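Local atomic coordinates of GDSL-like Lipase/Acylhydrolase family protein (Neisseria meningitidis, PDB entry 4K3U), a protein that probably removes O-acetyl groups from peptidoglycan, acting as a GDSL-type esterase of the SGNH hydrolase superfamily. Residues Leu57-Ser62 with Ser212-Asn217; Thr53-Gln58 with Phe199-Asn204; Glu289-Thr294 with Ser335-Leu340; Gly118-Gly123 with Ser225-Asp230. All blocks are in the same frame, centred on the assembly; numbering follows the deposited sequence.

In the fold
After strand 28-30 and helix 38-47 the chain enters strand 53-60, from which interactions 1 and 2 both start, sharing L57 and Q58. Interaction 2 closes at strand 195-203 and ties the central sheet to the antiparallel sheet of the inserted, strand-rich region; interaction 1 closes a little later, where strand 208-215 returns to pair with 53-60 as an outermost strand of the central sheet. Interaction 4 opens inside that insertion, at the loop 118-123, and closes at 225-230, so it crosses both. All three touch, through M214, F199 and W227 among others. Interaction 3 follows in series, joining a loop and a short helix about 33 Å from interaction 4, between centres.

Interaction 1 (Leu57-Ser62 with Ser212-Asn217); sequences LQIGDS and SAMGIN
L57-G60 pairs in parallel with S212-G215 in the central sheet of the SGNH hydrolase fold, and the first strand runs straight into the family's GDS signature, G60-D61-S62. The tight part is this strand pair. Q58 N donates to S212 O (2.8 Å), M214 N to Q58 O (2.6 Å) and G60 N to M214 O (3.0 Å), and I216 N completes the ladder on G60 O. On the face bearing L57, I59 and M214, the L57 side chain has CG anti to the backbone N (chi1 173°), which swings CD1 across to the neighbouring strand, 3.8 Å from M214 SD. I59 and M214 lie side by side there, CG1 of the former 4.1 Å from CB of the latter. Q58 points to the other face, where its NE2 is bonded to T64. At the strand ends G215 CA stands 3.4 Å from G60 O, a CA-H...O contact.

Past the strands the contact opens toward solvent. S62 and N217 are partly exposed, and a water lies 3.0 Å from N217 OD1, with a weaker link to S62 O. G96 holds N217 ND2. S62 is probably the nucleophile, as in related SGNH hydrolases; its OG is hydrogen-bonded to G218 N and packs 3.3 Å from N217 CA.

Interaction 2 (Thr53-Gln58 with Phe199-Asn204); sequences TFRILQ and FINIEN
T53 begins the contact by laying its methyl group against the E203 side chain: CG2 is 3.8 Å from E203 CD, the two side chains crossing obliquely. The same methyl stands 3.6 Å above the plane of the R55 guanidinium, toward its rim, so one carbon pads both partners of the ion pair that follows. Two residues on, R55 leaves the strand with CG beside the backbone N (chi1 -61°) and runs extended to NE, which carries its guanidinium across the gap to meet the E203 chain at about a right angle. The two charged groups approach edge-on, their planes 30° apart. R55 NH2 donates to E203 OE1 over 3.1 Å in a nearly straight bond, lying in the guanidinium plane and reaching the carboxylate on its syn side. The second leg of the salt bridge, between NE and OE2, is modelled too short to be trusted in detail, and the link from N201 ND2 to OE2 (3.0 Å) shares that uncertainty. This buried carboxylate also has a long, weak ion pair with R148, while R55 NH1 has a weak bond to G239 O.

Strands 53-58 and 199-203 do not pair here: their axes pass 10.6 Å apart at 142°. The first belongs to the central mixed sheet, between strands 242-246 and 208-215, and K42 of helix 38-47 binds T53 O. The second belongs to the antiparallel sheet, next to strand 146-155. The salt bridge thus spans two packed sheets of this probable esterase.

Interaction 3 (Glu289-Thr294 with Ser335-Leu340); sequences ESLKNT and SMKNWL
E289 and the start of helix 336-341 are joined first by hydrogen bonds. The glutamate chain is extended, with CG anti to the backbone N (chi1 -180°), and presents OE1 to two successive amides: M336 N at 2.9 Å in an almost straight bond (174°), and S335 N at 2.8 Å in a more bent one (139°), from the syn side and tilted out of the carboxylate plane. A water adds a third donor to OE1 and accepts from K337 N, extending the grip by one residue into the helix. OE2 is taken by R301 and by C334 N. The positive helix end and R301 would together be expected to favour the ionised form of this buried acid. Farther along the loop, K337 bends its chain at chi2 and chi4 so that NZ reaches T294 O over 2.9 Å, nearly along the C=O axis. L291 is backbone hydrogen-bonded to G349.

Van der Waals contacts accompany these bonds. L291 sets CG and CD1 against M336 CG, CD1 at 3.6 Å. T294 CG2 and L340 CD1 meet at about a right angle and closely, 3.5 Å apart. Separately from these apolar pairs, M336, bent at chi2 and chi3, brings CE to 3.3 Å from E289 O.

A carboxylate accepting from the amide just before a helix and from the first amide within it is a familiar way to fix a helix start. Here it joins the loop after sheet strand 281-286 to a short helix of the hydrolase fold.

Interaction 4 (Gly118-Gly123 with Ser225-Asp230); sequences GDFPLG and SKWRAD
The indole of W227 has the backbone of P121-G123 over one face. G123 CA stands 4.0 Å from the centroid of its six-membered ring, 19° off the normal, a CH-pi contact; G123 N lies over the same face, 3.4 Å from CZ3, and P121 O lies over it too but higher, also toward the rim. L122 CD1 meets CZ3 obliquely at 3.6 Å. W224 stacks on the ring, and NE1 is bonded to S113. The F120 ring takes K226 O at its edge, in plane, 3.8 Å from CD2. The R228 guanidinium has D230 CB over one face and a water at its edge.

R228 N donates to F120 O at 2.9 Å, in the carbonyl plane. R228 CG sits between the backbone N and the carbonyl carbon (chi1 73°), which lays the arginine's methylenes against the same oxygen, CG at 3.2 Å. The edge water links R228 NH1 to D119 OD1, with the two charged groups not in direct contact; D119 pairs with K154 instead and R228 with D234. A second water joins G118 N to K226 O.

D119 centres an inverse gamma turn, so the first segment bends tightly before running over the indole. This is loop-to-loop packing, with the indole face against the P121-G123 backbone, that fastens the inserted N-terminal peptidoglycan O-acetylesterase region to the SGNH hydrolase fold just ahead of helix 231-236.

Interaction 1 (Leu57-Ser62 with Ser212-Asn217)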
loop_
_atom_site.group_PDB
_atom_site.type_symbol
_atom_site.label_atom_id
_atom_site.label_comp_id
_atom_site.label_asym_id
_atom_site.label_seq_id
_atom_site.Cartn_x
_atom_site.Cartn_y
_atom_site.Cartn_z
ATOM N N LEU A 57 4.319 4.045 1.183
ATOM C CA LEU A 57 3.670 3.063 0.303
ATOM C C LEU A 57 3.369 1.774 1.060
ATOM O O LEU A 57 4.281 1.055 1.441
ATOM C CB LEU A 57 4.556 2.759 -0.907
ATOM C CG LEU A 57 4.089 1.638 -1.833
ATOM C CD1 LEU A 57 2.773 2.009 -2.504
ATOM C CD2 LEU A 57 5.162 1.310 -2.867
ATOM N N GLN A 58 2.094 1.485 1.286
ATOM C CA GLN A 58 1.733 0.269 1.989
ATOM C C GLN A 58 1.203 -0.773 1.018
ATOM O O GLN A 58 0.185 -0.583 0.346
ATOM C CB GLN A 58 0.693 0.540 3.094
ATOM C CG GLN A 58 0.303 -0.741 3.859
ATOM C CD GLN A 58 -0.429 -0.472 5.173
ATOM O OE1 GLN A 58 -0.115 0.479 5.888
ATOM N NE2 GLN A 58 -1.414 -1.306 5.483
ATOM N N ILE A 59 1.912 -1.885 0.967
ATOM C CA ILE A 59 1.592 -2.995 0.099
ATOM C C ILE A 59 1.124 -4.138 0.980
ATOM O O ILE A 59 1.853 -4.549 1.891
ATOM C CB ILE A 59 2.821 -3.396 -0.734
ATOM C CG1 ILE A 59 3.496 -2.145 -1.293
ATOM C CG2 ILE A 59 2.458 -4.346 -1.859
ATOM C CD1 ILE A 59 4.846 -2.413 -1.899
ATOM N N GLY A 60 -0.099 -4.628 0.760
ATOM C CA GLY A 60 -0.607 -5.698 1.606
ATOM C C GLY A 60 -1.812 -6.483 1.124
ATOM O O GLY A 60 -2.033 -6.657 -0.081
ATOM N N ASP A 61 -2.597 -6.952 2.089
ATOM C CA ASP A 61 -3.719 -7.850 1.834
ATOM C C ASP A 61 -5.023 -7.076 2.004
ATOM O O ASP A 61 -5.035 -5.871 1.781
ATOM C CB ASP A 61 -3.678 -9.057 2.784
ATOM C CG ASP A 61 -3.619 -8.646 4.261
ATOM O OD1 ASP A 61 -3.936 -7.474 4.594
ATOM O OD2 ASP A 61 -3.249 -9.502 5.101
ATOM N N SER A 62 -6.082 -7.758 2.461
ATOM C CA SER A 62 -7.432 -7.170 2.588
ATOM C C SER A 62 -7.502 -5.986 3.533
ATOM O O SER A 62 -8.277 -5.050 3.304
ATOM C CB SER A 62 -8.454 -8.211 3.067
ATOM O OG SER A 62 -8.459 -9.356 2.239
ATOM N N SER A 212 0.065 5.838 0.090
ATOM C CA SER A 212 -0.497 5.033 -0.995
ATOM C C SER A 212 -0.820 3.620 -0.514
ATOM O O SER A 212 0.002 2.993 0.138
ATOM C CB SER A 212 0.481 4.967 -2.183
ATOM O OG SER A 212 0.751 6.252 -2.723
ATOM N N ALA A 213 -2.007 3.120 -0.850
ATOM C CA ALA A 213 -2.423 1.773 -0.450
ATOM C C ALA A 213 -2.414 0.804 -1.628
ATOM O O ALA A 213 -3.201 0.956 -2.565
ATOM C CB ALA A 213 -3.823 1.814 0.184
ATOM N N MET A 214 -1.529 -0.189 -1.579
ATOM C CA MET A 214 -1.475 -1.215 -2.614
ATOM C C MET A 214 -1.885 -2.572 -2.060
ATOM O O MET A 214 -1.043 -3.463 -1.869
ATOM C CB MET A 214 -0.073 -1.308 -3.219
ATOM C CG MET A 214 0.143 -0.455 -4.438
ATOM S SD MET A 214 1.804 -0.602 -5.127
ATOM C CE MET A 214 1.760 0.755 -6.307
ATOM N N GLY A 215 -3.184 -2.733 -1.830
ATOM C CA GLY A 215 -3.707 -3.976 -1.293
ATOM C C GLY A 215 -4.348 -4.900 -2.311
ATOM O O GLY A 215 -4.852 -4.461 -3.350
ATOM N N ILE A 216 -4.324 -6.194 -1.992
ATOM C CA ILE A 216 -5.010 -7.218 -2.765
ATOM C C ILE A 216 -5.703 -8.161 -1.793
ATOM O O ILE A 216 -5.031 -8.776 -0.969
ATOM C CB ILE A 216 -4.044 -8.043 -3.652
ATOM C CG1 ILE A 216 -3.396 -7.170 -4.728
ATOM C CG2 ILE A 216 -4.793 -9.208 -4.296
ATOM C CD1 ILE A 216 -4.355 -6.825 -5.845
ATOM N N ASN A 217 -7.030 -8.279 -1.888
ATOM C CA ASN A 217 -7.778 -9.166 -0.989
ATOM C C ASN A 217 -7.238 -10.605 -1.050
ATOM O O ASN A 217 -7.092 -11.176 -2.139
ATOM C CB ASN A 217 -9.279 -9.166 -1.323
ATOM C CG ASN A 217 -9.988 -7.864 -0.943
ATOM O OD1 ASN A 217 -9.436 -7.018 -0.245
ATOM N ND2 ASN A 217 -11.241 -7.718 -1.391
HETATM O O HOH W 1 -11.024 -5.100 1.445
#

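Interaction 2 (Thr53-Gln58 with Phe199-Asn204)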
loop_
_atom_site.group_PDB
_atom_site.type_symbol
_atom_site.label_atom_id
_atom_site.label_comp_id
_atom_site.label_asym_id
_atom_site.label_seq_id
_atom_site.Cartn_x
_atom_site.Cartn_y
_atom_site.Cartn_z
ATOM N N THR A 53 8.305 15.867 -1.154
ATOM C CA THR A 53 7.216 14.920 -0.957
ATOM C C THR A 53 7.755 13.637 -0.329
ATOM O O THR A 53 8.646 12.992 -0.884
ATOM C CB THR A 53 6.497 14.605 -2.279
ATOM O OG1 THR A 53 5.898 15.806 -2.781
ATOM C CG2 THR A 53 5.398 13.539 -2.077
ATOM N N PHE A 54 7.234 13.286 0.845
ATOM C CA PHE A 54 7.647 12.062 1.520
ATOM C C PHE A 54 6.587 11.002 1.284
ATOM O O PHE A 54 5.469 11.121 1.769
ATOM C CB PHE A 54 7.854 12.290 3.020
ATOM C CG PHE A 54 8.419 11.101 3.739
ATOM C CD1 PHE A 54 7.584 10.097 4.221
ATOM C CD2 PHE A 54 9.793 10.986 3.943
ATOM C CE1 PHE A 54 8.114 8.997 4.885
ATOM C CE2 PHE A 54 10.332 9.889 4.608
ATOM C CZ PHE A 54 9.494 8.893 5.081
ATOM N N ARG A 55 6.955 9.959 0.548
ATOM C CA ARG A 55 5.985 8.991 0.060
ATOM C C ARG A 55 5.980 7.721 0.896
ATOM O O ARG A 55 6.971 7.004 0.952
ATOM C CB ARG A 55 6.272 8.655 -1.410
ATOM C CG ARG A 55 6.171 9.868 -2.316
ATOM C CD ARG A 55 6.616 9.583 -3.736
ATOM N NE ARG A 55 6.704 10.836 -4.475
ATOM C CZ ARG A 55 7.814 11.553 -4.599
ATOM N NH1 ARG A 55 8.947 11.124 -4.060
ATOM N NH2 ARG A 55 7.797 12.689 -5.282
ATOM N N ILE A 56 4.849 7.463 1.538
ATOM C CA ILE A 56 4.628 6.215 2.248
ATOM C C ILE A 56 3.825 5.268 1.357
ATOM O O ILE A 56 2.783 5.649 0.823
ATOM C CB ILE A 56 3.889 6.466 3.577
ATOM C CG1 ILE A 56 4.785 7.271 4.522
ATOM C CG2 ILE A 56 3.460 5.156 4.234
ATOM C CD1 ILE A 56 4.087 7.689 5.803
ATOM N N LEU A 57 4.319 4.045 1.183
ATOM C CA LEU A 57 3.670 3.063 0.303
ATOM C C LEU A 57 3.369 1.774 1.060
ATOM O O LEU A 57 4.281 1.055 1.441
ATOM C CB LEU A 57 4.556 2.759 -0.907
ATOM C CG LEU A 57 4.089 1.638 -1.833
ATOM C CD1 LEU A 57 2.773 2.009 -2.504
ATOM C CD2 LEU A 57 5.162 1.310 -2.867
ATOM N N GLN A 58 2.094 1.485 1.286
ATOM C CA GLN A 58 1.733 0.269 1.989
ATOM C C GLN A 58 1.203 -0.773 1.018
ATOM O O GLN A 58 0.185 -0.583 0.346
ATOM C CB GLN A 58 0.693 0.540 3.094
ATOM C CG GLN A 58 0.303 -0.741 3.859
ATOM C CD GLN A 58 -0.429 -0.472 5.173
ATOM O OE1 GLN A 58 -0.115 0.479 5.888
ATOM N NE2 GLN A 58 -1.414 -1.306 5.483
ATOM N N PHE A 199 -1.355 1.763 -11.359
ATOM C CA PHE A 199 -1.662 2.836 -10.414
ATOM C C PHE A 199 -1.301 4.186 -11.034
ATOM O O PHE A 199 -0.440 4.272 -11.917
ATOM C CB PHE A 199 -0.904 2.633 -9.095
ATOM C CG PHE A 199 -1.553 1.644 -8.158
ATOM C CD1 PHE A 199 -1.487 0.279 -8.410
ATOM C CD2 PHE A 199 -2.211 2.083 -7.020
ATOM C CE1 PHE A 199 -2.097 -0.634 -7.551
ATOM C CE2 PHE A 199 -2.807 1.181 -6.146
ATOM C CZ PHE A 199 -2.757 -0.180 -6.414
ATOM N N ILE A 200 -1.968 5.224 -10.556
ATOM C CA ILE A 200 -1.783 6.590 -11.011
ATOM C C ILE A 200 -1.370 7.456 -9.824
ATOM O O ILE A 200 -2.073 7.491 -8.820
ATOM C CB ILE A 200 -3.079 7.164 -11.611
ATOM C CG1 ILE A 200 -3.540 6.332 -12.806
ATOM C CG2 ILE A 200 -2.904 8.634 -11.989
ATOM C CD1 ILE A 200 -4.934 6.651 -13.227
ATOM N N ASN A 201 -0.238 8.146 -9.933
ATOM C CA ASN A 201 0.235 8.990 -8.839
ATOM C C ASN A 201 -0.253 10.405 -9.030
ATOM O O ASN A 201 -0.106 10.976 -10.112
ATOM C CB ASN A 201 1.759 8.985 -8.734
ATOM C CG ASN A 201 2.257 9.612 -7.415
ATOM O OD1 ASN A 201 1.555 9.584 -6.401
ATOM N ND2 ASN A 201 3.457 10.194 -7.439
ATOM N N ILE A 202 -0.844 10.965 -7.981
ATOM C CA ILE A 202 -1.403 12.316 -8.040
ATOM C C ILE A 202 -0.913 13.135 -6.842
ATOM O O ILE A 202 -1.476 13.051 -5.742
ATOM C CB ILE A 202 -2.942 12.278 -8.077
ATOM C CG1 ILE A 202 -3.420 11.316 -9.177
ATOM C CG2 ILE A 202 -3.511 13.666 -8.315
ATOM C CD1 ILE A 202 -4.924 11.127 -9.229
ATOM N N GLU A 203 0.145 13.912 -7.073
ATOM C CA GLU A 203 0.890 14.599 -6.018
ATOM C C GLU A 203 0.665 16.104 -6.074
ATOM O O GLU A 203 0.624 16.688 -7.157
ATOM C CB GLU A 203 2.392 14.319 -6.148
ATOM C CG GLU A 203 2.899 13.165 -5.343
ATOM C CD GLU A 203 4.340 12.836 -5.660
ATOM O OE1 GLU A 203 5.024 13.671 -6.300
ATOM O OE2 GLU A 203 4.786 11.738 -5.269
ATOM N N ASN A 204 0.533 16.728 -4.909
ATOM C CA ASN A 204 0.434 18.181 -4.813
ATOM C C ASN A 204 1.851 18.796 -4.864
ATOM O O ASN A 204 2.759 18.343 -4.166
ATOM C CB ASN A 204 -0.339 18.555 -3.539
ATOM C CG ASN A 204 0.144 19.848 -2.891
ATOM O OD1 ASN A 204 0.327 20.878 -3.549
ATOM N ND2 ASN A 204 0.326 19.801 -1.573
#

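Interaction 3 (Glu289-Thr294 with Ser335-Leu340)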
loop_
_atom_site.group_PDB
_atom_site.type_symbol
_atom_site.label_atom_id
_atom_site.label_comp_id
_atom_site.label_asym_id
_atom_site.label_seq_id
_atom_site.Cartn_x
_atom_site.Cartn_y
_atom_site.Cartn_z
ATOM N N GLU A 289 -4.158 -10.560 15.532
ATOM C CA GLU A 289 -4.764 -11.825 15.908
ATOM C C GLU A 289 -5.971 -12.048 15.015
ATOM O O GLU A 289 -6.762 -11.138 14.805
ATOM C CB GLU A 289 -5.179 -11.869 17.383
ATOM C CG GLU A 289 -5.812 -13.221 17.758
ATOM C CD GLU A 289 -5.998 -13.415 19.262
ATOM O OE1 GLU A 289 -6.833 -12.702 19.861
ATOM O OE2 GLU A 289 -5.316 -14.290 19.837
ATOM N N SER A 290 -6.081 -13.257 14.473
ATOM C CA SER A 290 -7.271 -13.700 13.762
ATOM C C SER A 290 -7.812 -14.918 14.478
ATOM O O SER A 290 -7.104 -15.522 15.276
ATOM C CB SER A 290 -6.959 -14.045 12.305
ATOM O OG SER A 290 -6.377 -12.934 11.647
ATOM N N LEU A 291 -9.056 -15.284 14.197
ATOM C CA LEU A 291 -9.636 -16.476 14.804
ATOM C C LEU A 291 -10.147 -17.412 13.709
ATOM O O LEU A 291 -10.792 -16.966 12.758
ATOM C CB LEU A 291 -10.753 -16.094 15.786
ATOM C CG LEU A 291 -10.317 -15.126 16.899
ATOM C CD1 LEU A 291 -11.492 -14.690 17.778
ATOM C CD2 LEU A 291 -9.202 -15.736 17.742
ATOM N N LYS A 292 -9.815 -18.698 13.823
ATOM C CA LYS A 292 -10.320 -19.705 12.896
ATOM C C LYS A 292 -11.796 -19.963 13.210
ATOM O O LYS A 292 -12.584 -20.300 12.332
ATOM C CB LYS A 292 -9.497 -20.996 12.981
ATOM N N ASN A 293 -12.159 -19.814 14.478
ATOM C CA ASN A 293 -13.562 -19.653 14.852
ATOM C C ASN A 293 -13.660 -18.850 16.153
ATOM O O ASN A 293 -12.705 -18.792 16.934
ATOM C CB ASN A 293 -14.287 -21.004 14.969
ATOM C CG ASN A 293 -13.798 -21.843 16.121
ATOM O OD1 ASN A 293 -13.987 -21.497 17.287
ATOM N ND2 ASN A 293 -13.191 -22.980 15.801
ATOM N N THR A 294 -14.807 -18.212 16.358
ATOM C CA THR A 294 -14.984 -17.285 17.468
ATOM C C THR A 294 -15.727 -17.922 18.625
ATOM O O THR A 294 -16.013 -17.260 19.622
ATOM C CB THR A 294 -15.745 -16.032 17.027
ATOM O OG1 THR A 294 -16.985 -16.418 16.416
ATOM C CG2 THR A 294 -14.914 -15.248 16.034
ATOM N N SER A 335 -7.161 -11.184 22.158
ATOM C CA SER A 335 -7.712 -9.831 22.124
ATOM C C SER A 335 -8.770 -9.681 21.033
ATOM O O SER A 335 -9.638 -8.819 21.136
ATOM C CB SER A 335 -6.614 -8.800 21.907
ATOM O OG SER A 335 -6.037 -8.969 20.621
ATOM N N MET A 336 -8.703 -10.520 20.002
ATOM C CA MET A 336 -9.605 -10.388 18.856
ATOM C C MET A 336 -11.051 -10.628 19.250
ATOM O O MET A 336 -11.954 -9.942 18.765
ATOM C CB MET A 336 -9.210 -11.347 17.726
ATOM C CG MET A 336 -10.264 -11.492 16.608
ATOM S SD MET A 336 -10.812 -9.934 15.859
ATOM C CE MET A 336 -9.690 -9.714 14.469
ATOM N N LYS A 337 -11.273 -11.599 20.131
ATOM C CA LYS A 337 -12.625 -11.924 20.558
ATOM C C LYS A 337 -13.277 -10.706 21.205
ATOM O O LYS A 337 -14.435 -10.390 20.932
ATOM C CB LYS A 337 -12.628 -13.105 21.526
ATOM C CG LYS A 337 -14.017 -13.666 21.761
ATOM C CD LYS A 337 -14.775 -13.767 20.447
ATOM C CE LYS A 337 -16.272 -13.893 20.683
ATOM N NZ LYS A 337 -16.597 -15.113 21.467
ATOM N N ASN A 338 -12.515 -10.012 22.038
ATOM C CA ASN A 338 -13.010 -8.828 22.719
ATOM C C ASN A 338 -13.307 -7.700 21.733
ATOM O O ASN A 338 -14.346 -7.038 21.832
ATOM C CB ASN A 338 -12.002 -8.357 23.767
ATOM C CG ASN A 338 -12.594 -7.341 24.729
ATOM O OD1 ASN A 338 -13.765 -7.446 25.118
ATOM N ND2 ASN A 338 -11.794 -6.344 25.112
ATOM N N TRP A 339 -12.395 -7.495 20.783
ATOM C CA TRP A 339 -12.561 -6.483 19.731
ATOM C C TRP A 339 -13.846 -6.704 18.935
ATOM O O TRP A 339 -14.557 -5.757 18.574
ATOM C CB TRP A 339 -11.353 -6.498 18.782
ATOM C CG TRP A 339 -10.225 -5.641 19.251
ATOM C CD1 TRP A 339 -9.588 -5.719 20.449
ATOM C CD2 TRP A 339 -9.589 -4.579 18.522
ATOM N NE1 TRP A 339 -8.598 -4.767 20.521
ATOM C CE2 TRP A 339 -8.578 -4.055 19.351
ATOM C CE3 TRP A 339 -9.780 -4.020 17.255
ATOM C CZ2 TRP A 339 -7.762 -2.995 18.957
ATOM C CZ3 TRP A 339 -8.977 -2.969 16.864
ATOM C CH2 TRP A 339 -7.973 -2.469 17.710
ATOM N N LEU A 340 -14.112 -7.975 18.661
ATOM C CA LEU A 340 -15.310 -8.418 17.976
ATOM C C LEU A 340 -16.548 -8.067 18.807
ATOM O O LEU A 340 -17.488 -7.444 18.316
ATOM C CB LEU A 340 -15.219 -9.925 17.727
ATOM C CG LEU A 340 -16.234 -10.646 16.847
ATOM C CD1 LEU A 340 -15.519 -11.804 16.179
ATOM C CD2 LEU A 340 -17.432 -11.146 17.660
HETATM O O HOH W 2 -9.469 -13.517 20.936
#

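Interaction 4 (Gly118-Gly123 with Ser225-Asp230)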
loop_
_atom_site.group_PDB
_atom_site.type_symbol
_atom_site.label_atom_id
_atom_site.label_comp_id
_atom_site.label_asym_id
_atom_site.label_seq_id
_atom_site.Cartn_x
_atom_site.Cartn_y
_atom_site.Cartn_z
ATOM N N GLY A 118 -1.533 -12.452 -15.331
ATOM C CA GLY A 118 -1.368 -11.378 -16.286
ATOM C C GLY A 118 -0.032 -10.705 -16.111
ATOM O O GLY A 118 0.759 -11.074 -15.244
ATOM N N ASP A 119 0.207 -9.716 -16.962
ATOM C CA ASP A 119 1.425 -8.913 -16.954
ATOM C C ASP A 119 1.265 -7.757 -15.956
ATOM O O ASP A 119 1.270 -6.595 -16.339
ATOM C CB ASP A 119 1.683 -8.397 -18.377
ATOM C CG ASP A 119 3.085 -7.842 -18.574
ATOM O OD1 ASP A 119 4.034 -8.266 -17.873
ATOM O OD2 ASP A 119 3.235 -6.994 -19.476
ATOM N N PHE A 120 1.081 -8.066 -14.679
ATOM C CA PHE A 120 0.778 -7.013 -13.715
ATOM C C PHE A 120 2.001 -6.183 -13.389
ATOM O O PHE A 120 3.096 -6.714 -13.214
ATOM C CB PHE A 120 0.208 -7.594 -12.427
ATOM C CG PHE A 120 -1.074 -8.360 -12.619
ATOM C CD1 PHE A 120 -2.262 -7.694 -12.822
ATOM C CD2 PHE A 120 -1.085 -9.746 -12.558
ATOM C CE1 PHE A 120 -3.433 -8.386 -12.989
ATOM C CE2 PHE A 120 -2.257 -10.452 -12.715
ATOM C CZ PHE A 120 -3.437 -9.770 -12.934
ATOM N N PRO A 121 1.819 -4.864 -13.324
ATOM C CA PRO A 121 2.851 -4.026 -12.734
ATOM C C PRO A 121 2.779 -4.204 -11.217
ATOM O O PRO A 121 1.850 -4.875 -10.744
ATOM C CB PRO A 121 2.429 -2.624 -13.154
ATOM C CG PRO A 121 0.897 -2.710 -13.112
ATOM C CD PRO A 121 0.566 -4.117 -13.547
ATOM N N LEU A 122 3.726 -3.626 -10.482
ATOM C CA LEU A 122 3.692 -3.636 -9.022
ATOM C C LEU A 122 2.308 -3.273 -8.507
ATOM O O LEU A 122 1.694 -2.317 -8.987
ATOM C CB LEU A 122 4.717 -2.663 -8.451
ATOM C CG LEU A 122 4.874 -2.757 -6.937
ATOM C CD1 LEU A 122 5.816 -3.885 -6.557
ATOM C CD2 LEU A 122 5.337 -1.420 -6.394
ATOM N N GLY A 123 1.805 -4.074 -7.567
ATOM C CA GLY A 123 0.503 -3.840 -6.968
ATOM C C GLY A 123 -0.534 -4.873 -7.378
ATOM O O GLY A 123 -1.568 -5.027 -6.723
ATOM N N SER A 225 5.168 -12.902 -6.792
ATOM C CA SER A 225 5.577 -13.772 -7.899
ATOM C C SER A 225 4.564 -13.750 -9.053
ATOM O O SER A 225 4.936 -13.963 -10.202
ATOM C CB SER A 225 5.795 -15.221 -7.412
ATOM O OG SER A 225 4.569 -15.928 -7.245
ATOM N N LYS A 226 3.295 -13.469 -8.746
ATOM C CA LYS A 226 2.247 -13.323 -9.764
ATOM C C LYS A 226 2.434 -12.111 -10.674
ATOM O O LYS A 226 1.821 -12.030 -11.738
ATOM C CB LYS A 226 0.868 -13.211 -9.106
ATOM C CG LYS A 226 0.368 -14.468 -8.405
ATOM C CD LYS A 226 -0.838 -14.080 -7.572
ATOM C CE LYS A 226 -1.691 -15.268 -7.179
ATOM N NZ LYS A 226 -2.928 -14.773 -6.495
ATOM N N TRP A 227 3.249 -11.157 -10.244
ATOM C CA TRP A 227 3.387 -9.906 -10.987
ATOM C C TRP A 227 4.583 -10.033 -11.931
ATOM O O TRP A 227 5.348 -10.997 -11.836
ATOM C CB TRP A 227 3.548 -8.706 -10.033
ATOM C CG TRP A 227 2.502 -8.594 -8.939
ATOM C CD1 TRP A 227 1.250 -9.169 -8.917
ATOM C CD2 TRP A 227 2.631 -7.872 -7.706
ATOM N NE1 TRP A 227 0.598 -8.828 -7.751
ATOM C CE2 TRP A 227 1.428 -8.042 -6.991
ATOM C CE3 TRP A 227 3.647 -7.088 -7.141
ATOM C CZ2 TRP A 227 1.221 -7.470 -5.736
ATOM C CZ3 TRP A 227 3.440 -6.517 -5.895
ATOM C CH2 TRP A 227 2.235 -6.720 -5.201
ATOM N N ARG A 228 4.751 -9.072 -12.832
ATOM C CA ARG A 228 5.755 -9.203 -13.885
ATOM C C ARG A 228 7.174 -9.237 -13.325
ATOM O O ARG A 228 7.433 -8.790 -12.213
ATOM C CB ARG A 228 5.616 -8.075 -14.915
ATOM C CG ARG A 228 6.074 -6.721 -14.422
ATOM C CD ARG A 228 5.545 -5.597 -15.313
ATOM N NE ARG A 228 6.237 -4.341 -15.029
ATOM C CZ ARG A 228 7.245 -3.886 -15.763
ATOM N NH1 ARG A 228 7.641 -4.575 -16.819
ATOM N NH2 ARG A 228 7.843 -2.748 -15.455
ATOM N N ALA A 229 8.082 -9.796 -14.114
ATOM C CA ALA A 229 9.473 -9.981 -13.713
ATOM C C ALA A 229 10.177 -8.692 -13.290
ATOM O O ALA A 229 11.006 -8.696 -12.385
ATOM C CB ALA A 229 10.249 -10.650 -14.867
ATOM N N ASP A 230 9.857 -7.591 -13.957
ATOM C CA ASP A 230 10.503 -6.314 -13.672
ATOM C C ASP A 230 9.768 -5.502 -12.622
ATOM O O ASP A 230 9.887 -4.275 -12.615
ATOM C CB ASP A 230 10.609 -5.455 -14.951
ATOM C CG ASP A 230 11.491 -6.083 -16.006
ATOM O OD1 ASP A 230 12.281 -6.977 -15.655
ATOM O OD2 ASP A 230 11.383 -5.678 -17.189
HETATM O O HOH W 3 0.301 -13.572 -13.410
HETATM O O HOH W 4 6.341 -7.078 -18.204
#